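Local coordinates for exopolyphosphatase (Cytophaga hutchinsonii, PDB 3MDQ), which probably hydrolyses inorganic polyphosphate from the chain end, releasing orthophosphate, as an exopolyphosphatase of the Ppx/GppA family with an actin-like ATPase fold, at residues T80-R86 with V108-E114; G212-T216 with R269-V273. One frame throughout, in Å; residues are numbered along the deposited sequence.

Contact 1 (T80-R86 with V108-E114); sequences TGTSAVR and VIDGARE
Val-108 pairs with Gly-81 in a parallel bridge at the edge of the five-stranded sheet of an actin-like fold, where strands 76-81 and 106-108 each end and lead into a helix. Its CG1, anti to the backbone N (chi1 178°), lies against Arg-86 CB at 3.7 Å, while CG2 meets Val-85 CG1. A CB on Gly-81 would run into that same Val-85 methyl. Ile-109 N closes this bridge, donating to Gly-81 O over 3.1 Å in a nearly straight bond (169°), and the Ile-109 CG1 and CD1 pack on Thr-82 CG2. Its carbonyl faces segment 80-86 as well, and Ile-109 O accepts from Arg-86 NH1 at 2.9 Å. Asp-110 is the N-cap of helix 111-125, OD1 taking the Arg-113 N-H. Gly-111 N lies over one face of the Arg-86 guanidinium, 3.5 Å above its plane; Ser-83 N covers the opposite face, so the flat group is sandwiched between two helix starts. Glu-114, extended beyond CG, reaches back to segment 80-86. Both NH1 and NH2 of Arg-86 converge on Glu-114 OE1, at 2.9 and 3.0 Å, in a salt bridge whose guanidinium and carboxylate planes are 61° apart. Glu-160 is a second acidic partner of Arg-86, and the carboxylate of Glu-144 lies close to Glu-114 OE2. Thr-82 CG2 sits 3.5 Å from Glu-114 CD, and a water accepting from Ser-83 N donates to Glu-114 OE2 at 2.6 Å.

Contact 2 (G212-T216 with R269-V273); sequences GTFDT and RADMV. With SO4 (sulfate ion), chain E; SO4 (sulfate ion), chain F.
Arg-269 and Thr-216 run alongside each other, pointing opposite ways, where helices 212-225 and 267-286 meet, their local axes nearly perpendicular (91°) in the actin-like fold. The arginine leaves its helix with CG anti to the backbone N, then bends at chi3 (-57°), which brings the guanidinium over the first turn of helix 212-225. Gly-212 O lies 3.3 Å above one face of that group; a side chain on Gly-212 would clash with NH2. Arg-269 NH1 donates to Thr-216 OG1 at 2.8 Å, the hydroxyl standing 20° out of the guanidinium plane. The edge serves two sulfates: NE and NH2 grip the chain E ion through O3 and O4, and Arg-269 NH2 also reaches O1 of the chain F ion at 3.0 Å. Both ions probably come from the crystallisation liquor, yet their arrangement is consistent with a site for phosphate groups. An alanine at Arg-269 is likely to leave both sulfates without this shared donor and Thr-216 OG1 without its NH1 partner. Asp-215 OD2 comes within 2.5 Å of O3 of the chain F sulfate. On the side of helix 212-225 facing Val-273, Thr-213 CG2 packs against Val-273 CG2 at 4.0 Å.

The two contacts come in series along the chain, contact 1 closing at 114 before contact 2 opens at 212. Their centres are about 20 Å apart, on opposite sides of the chain's centre, and their nearest atoms are about 11 Å apart without touching. Contact 1 belongs to the five-stranded sheet, at strands 76-81 and 106-108; helix 212-225 of contact 2 follows strand 206-210 of the six-stranded sheet. The pair thus samples both halves of a bilobal actin-like fold. Sulfate lies near each: one is weakly bonded to Thr-82, while Asn-14 and Thr-15 from the first half help hold sulfate at contact 2, consistent with an anion-binding cleft between the halves.

Contact 1 (T80-R86 with V108-E114)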
# COMPACT_ATOMS: atom_id res chain seq x y z
N THR A 80 5.51 -9.01 8.40
CA THR A 80 4.13 -8.78 8.75
C THR A 80 3.27 -9.41 7.66
O THR A 80 3.63 -9.44 6.49
CB THR A 80 3.79 -7.28 8.86
OG1 THR A 80 4.07 -6.64 7.61
CG2 THR A 80 4.59 -6.60 9.99
N GLY A 81 2.16 -9.98 8.06
CA GLY A 81 1.13 -10.45 7.13
C GLY A 81 -0.10 -9.56 7.30
O GLY A 81 -0.56 -9.36 8.42
N THR A 82 -0.66 -9.08 6.19
CA THR A 82 -1.78 -8.12 6.24
C THR A 82 -3.03 -8.71 5.55
O THR A 82 -3.38 -9.85 5.85
CB THR A 82 -1.35 -6.78 5.69
OG1 THR A 82 -0.79 -6.93 4.36
CG2 THR A 82 -0.34 -6.11 6.69
N SER A 83 -3.75 -7.95 4.71
CA SER A 83 -5.11 -8.34 4.29
C SER A 83 -5.23 -9.80 3.77
O SER A 83 -6.10 -10.54 4.22
CB SER A 83 -5.58 -7.40 3.19
OG SER A 83 -6.89 -7.74 2.78
N ALA A 84 -4.46 -10.18 2.77
CA ALA A 84 -4.64 -11.51 2.20
C ALA A 84 -4.30 -12.61 3.22
O ALA A 84 -4.91 -13.66 3.25
CB ALA A 84 -3.80 -11.71 0.94
N VAL A 85 -3.33 -12.35 4.08
CA VAL A 85 -2.94 -13.33 5.10
C VAL A 85 -4.00 -13.42 6.18
O VAL A 85 -4.56 -14.50 6.47
CB VAL A 85 -1.58 -12.99 5.70
CG1 VAL A 85 -1.22 -13.94 6.85
CG2 VAL A 85 -0.45 -13.00 4.63
N ARG A 86 -4.42 -12.30 6.75
CA ARG A 86 -5.40 -12.37 7.82
C ARG A 86 -6.80 -12.86 7.36
O ARG A 86 -7.53 -13.45 8.16
CB ARG A 86 -5.51 -11.04 8.59
CG ARG A 86 -6.11 -9.93 7.86
CD ARG A 86 -6.06 -8.61 8.68
NE ARG A 86 -6.40 -7.52 7.80
CZ ARG A 86 -5.61 -6.52 7.44
NH1 ARG A 86 -4.41 -6.37 7.94
NH2 ARG A 86 -6.05 -5.64 6.54
N VAL A 108 0.95 -11.59 12.07
CA VAL A 108 -0.29 -11.21 11.44
C VAL A 108 -0.82 -9.98 12.17
O VAL A 108 -0.98 -9.99 13.40
CB VAL A 108 -1.32 -12.32 11.47
CG1 VAL A 108 -2.64 -11.83 10.83
CG2 VAL A 108 -0.75 -13.64 10.80
N ILE A 109 -1.02 -8.90 11.42
CA ILE A 109 -1.53 -7.66 12.03
C ILE A 109 -2.90 -7.34 11.47
O ILE A 109 -3.17 -7.52 10.25
CB ILE A 109 -0.55 -6.49 11.88
CG1 ILE A 109 -0.32 -6.19 10.43
CG2 ILE A 109 0.82 -6.78 12.62
CD1 ILE A 109 0.41 -4.81 10.17
N ASP A 110 -3.78 -6.86 12.36
CA ASP A 110 -5.11 -6.50 11.94
C ASP A 110 -5.10 -5.15 11.21
O ASP A 110 -4.07 -4.46 11.12
CB ASP A 110 -6.13 -6.56 13.09
CG ASP A 110 -5.93 -5.54 14.17
OD1 ASP A 110 -5.29 -4.47 14.02
OD2 ASP A 110 -6.51 -5.81 15.26
N GLY A 111 -6.22 -4.83 10.59
CA GLY A 111 -6.32 -3.62 9.76
C GLY A 111 -6.06 -2.32 10.55
O GLY A 111 -5.36 -1.44 10.03
N ALA A 112 -6.56 -2.24 11.78
CA ALA A 112 -6.36 -1.06 12.62
C ALA A 112 -4.88 -0.85 12.84
O ALA A 112 -4.35 0.26 12.71
CB ALA A 112 -7.13 -1.16 13.99
N ARG A 113 -4.17 -1.92 13.19
CA ARG A 113 -2.75 -1.79 13.52
C ARG A 113 -1.96 -1.50 12.28
O ARG A 113 -1.00 -0.71 12.30
CB ARG A 113 -2.24 -3.08 14.12
CG ARG A 113 -0.81 -3.03 14.62
CD ARG A 113 -0.65 -2.01 15.69
NE ARG A 113 0.74 -1.89 16.14
CZ ARG A 113 1.28 -0.74 16.54
NH1 ARG A 113 0.60 0.37 16.50
NH2 ARG A 113 2.55 -0.69 16.93
N GLU A 114 -2.34 -2.12 11.16
CA GLU A 114 -1.73 -1.82 9.85
C GLU A 114 -1.83 -0.31 9.53
O GLU A 114 -0.86 0.33 9.14
CB GLU A 114 -2.40 -2.65 8.74
CG GLU A 114 -1.81 -2.48 7.39
CD GLU A 114 -2.48 -3.34 6.32
OE1 GLU A 114 -3.51 -3.98 6.63
OE2 GLU A 114 -2.01 -3.33 5.13
O HOH W 1 -3.31 -5.12 3.69

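Contact 2 (G212-T216 with R269-V273)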
# COMPACT_ATOMS: atom_id res chain seq x y z
N GLY A 212 1.80 1.37 -3.83
CA GLY A 212 2.19 1.23 -5.22
C GLY A 212 1.42 2.08 -6.20
O GLY A 212 2.01 2.62 -7.15
N THR A 213 0.11 2.17 -6.04
CA THR A 213 -0.70 2.98 -6.95
C THR A 213 -0.22 4.42 -6.94
O THR A 213 0.01 5.04 -7.98
CB THR A 213 -2.18 2.92 -6.63
OG1 THR A 213 -2.65 1.58 -6.85
CG2 THR A 213 -3.00 3.85 -7.51
N PHE A 214 -0.07 4.99 -5.75
CA PHE A 214 0.38 6.36 -5.66
C PHE A 214 1.82 6.56 -6.16
O PHE A 214 2.10 7.56 -6.80
CB PHE A 214 0.20 6.86 -4.22
CG PHE A 214 -1.22 7.21 -3.86
CD1 PHE A 214 -1.78 8.40 -4.28
CD2 PHE A 214 -2.00 6.35 -3.06
CE1 PHE A 214 -3.07 8.72 -3.96
CE2 PHE A 214 -3.29 6.68 -2.71
CZ PHE A 214 -3.84 7.86 -3.15
N ASP A 215 2.70 5.60 -5.93
CA ASP A 215 4.07 5.67 -6.45
C ASP A 215 4.03 5.71 -7.96
O ASP A 215 4.73 6.50 -8.60
CB ASP A 215 4.93 4.48 -6.01
CG ASP A 215 5.21 4.43 -4.53
OD1 ASP A 215 5.07 5.45 -3.84
OD2 ASP A 215 5.62 3.33 -4.04
N THR A 216 3.18 4.85 -8.55
CA THR A 216 3.05 4.84 -10.02
C THR A 216 2.50 6.16 -10.58
O THR A 216 2.98 6.65 -11.62
CB THR A 216 2.25 3.61 -10.50
OG1 THR A 216 3.07 2.44 -10.31
CG2 THR A 216 1.88 3.71 -12.00
N ARG A 269 -0.70 -4.51 -10.63
CA ARG A 269 -1.12 -3.11 -10.52
C ARG A 269 -1.86 -2.64 -11.78
O ARG A 269 -2.90 -2.00 -11.66
CB ARG A 269 0.05 -2.23 -10.19
CG ARG A 269 -0.37 -0.80 -9.72
CD ARG A 269 0.87 -0.00 -9.38
NE ARG A 269 1.60 -0.73 -8.36
CZ ARG A 269 2.91 -0.71 -8.19
NH1 ARG A 269 3.73 0.04 -8.93
NH2 ARG A 269 3.42 -1.45 -7.23
N ALA A 270 -1.39 -2.99 -12.96
CA ALA A 270 -2.14 -2.70 -14.19
C ALA A 270 -3.57 -3.22 -14.10
O ALA A 270 -4.50 -2.54 -14.54
CB ALA A 270 -1.44 -3.30 -15.41
N ASP A 271 -3.75 -4.39 -13.51
CA ASP A 271 -5.08 -4.96 -13.40
C ASP A 271 -6.04 -4.15 -12.53
O ASP A 271 -7.23 -4.06 -12.86
CB ASP A 271 -5.04 -6.36 -12.86
CG ASP A 271 -4.35 -7.35 -13.77
OD1 ASP A 271 -4.24 -7.07 -14.99
OD2 ASP A 271 -3.92 -8.40 -13.23
N MSE A 272 -5.54 -3.57 -11.44
CA MSE A 272 -6.41 -2.90 -10.47
C MSE A 272 -6.34 -1.37 -10.47
O MSE A 272 -7.15 -0.72 -9.79
CB MSE A 272 -6.09 -3.39 -9.06
CG MSE A 272 -4.70 -3.10 -8.63
SE MSE A 272 -4.64 -3.38 -6.73
CE MSE A 272 -4.86 -1.51 -6.16
N VAL A 273 -5.41 -0.77 -11.22
CA VAL A 273 -5.15 0.67 -11.10
C VAL A 273 -6.33 1.55 -11.47
O VAL A 273 -6.46 2.64 -10.92
CB VAL A 273 -3.84 1.07 -11.81
CG1 VAL A 273 -4.00 1.08 -13.31
CG2 VAL A 273 -3.32 2.41 -11.26
S SO4 E . 0.52 -3.19 -5.78
O1 SO4 E . -0.06 -3.97 -6.92
O2 SO4 E . -0.09 -3.40 -4.49
O3 SO4 E . 0.28 -1.74 -6.08
O4 SO4 E . 1.97 -3.40 -5.63
S SO4 F . 6.41 0.21 -5.56
O1 SO4 F . 6.23 -0.59 -6.77
O2 SO4 F . 5.62 -0.38 -4.48
O3 SO4 F . 5.96 1.57 -5.84
O4 SO4 F . 7.83 0.22 -5.16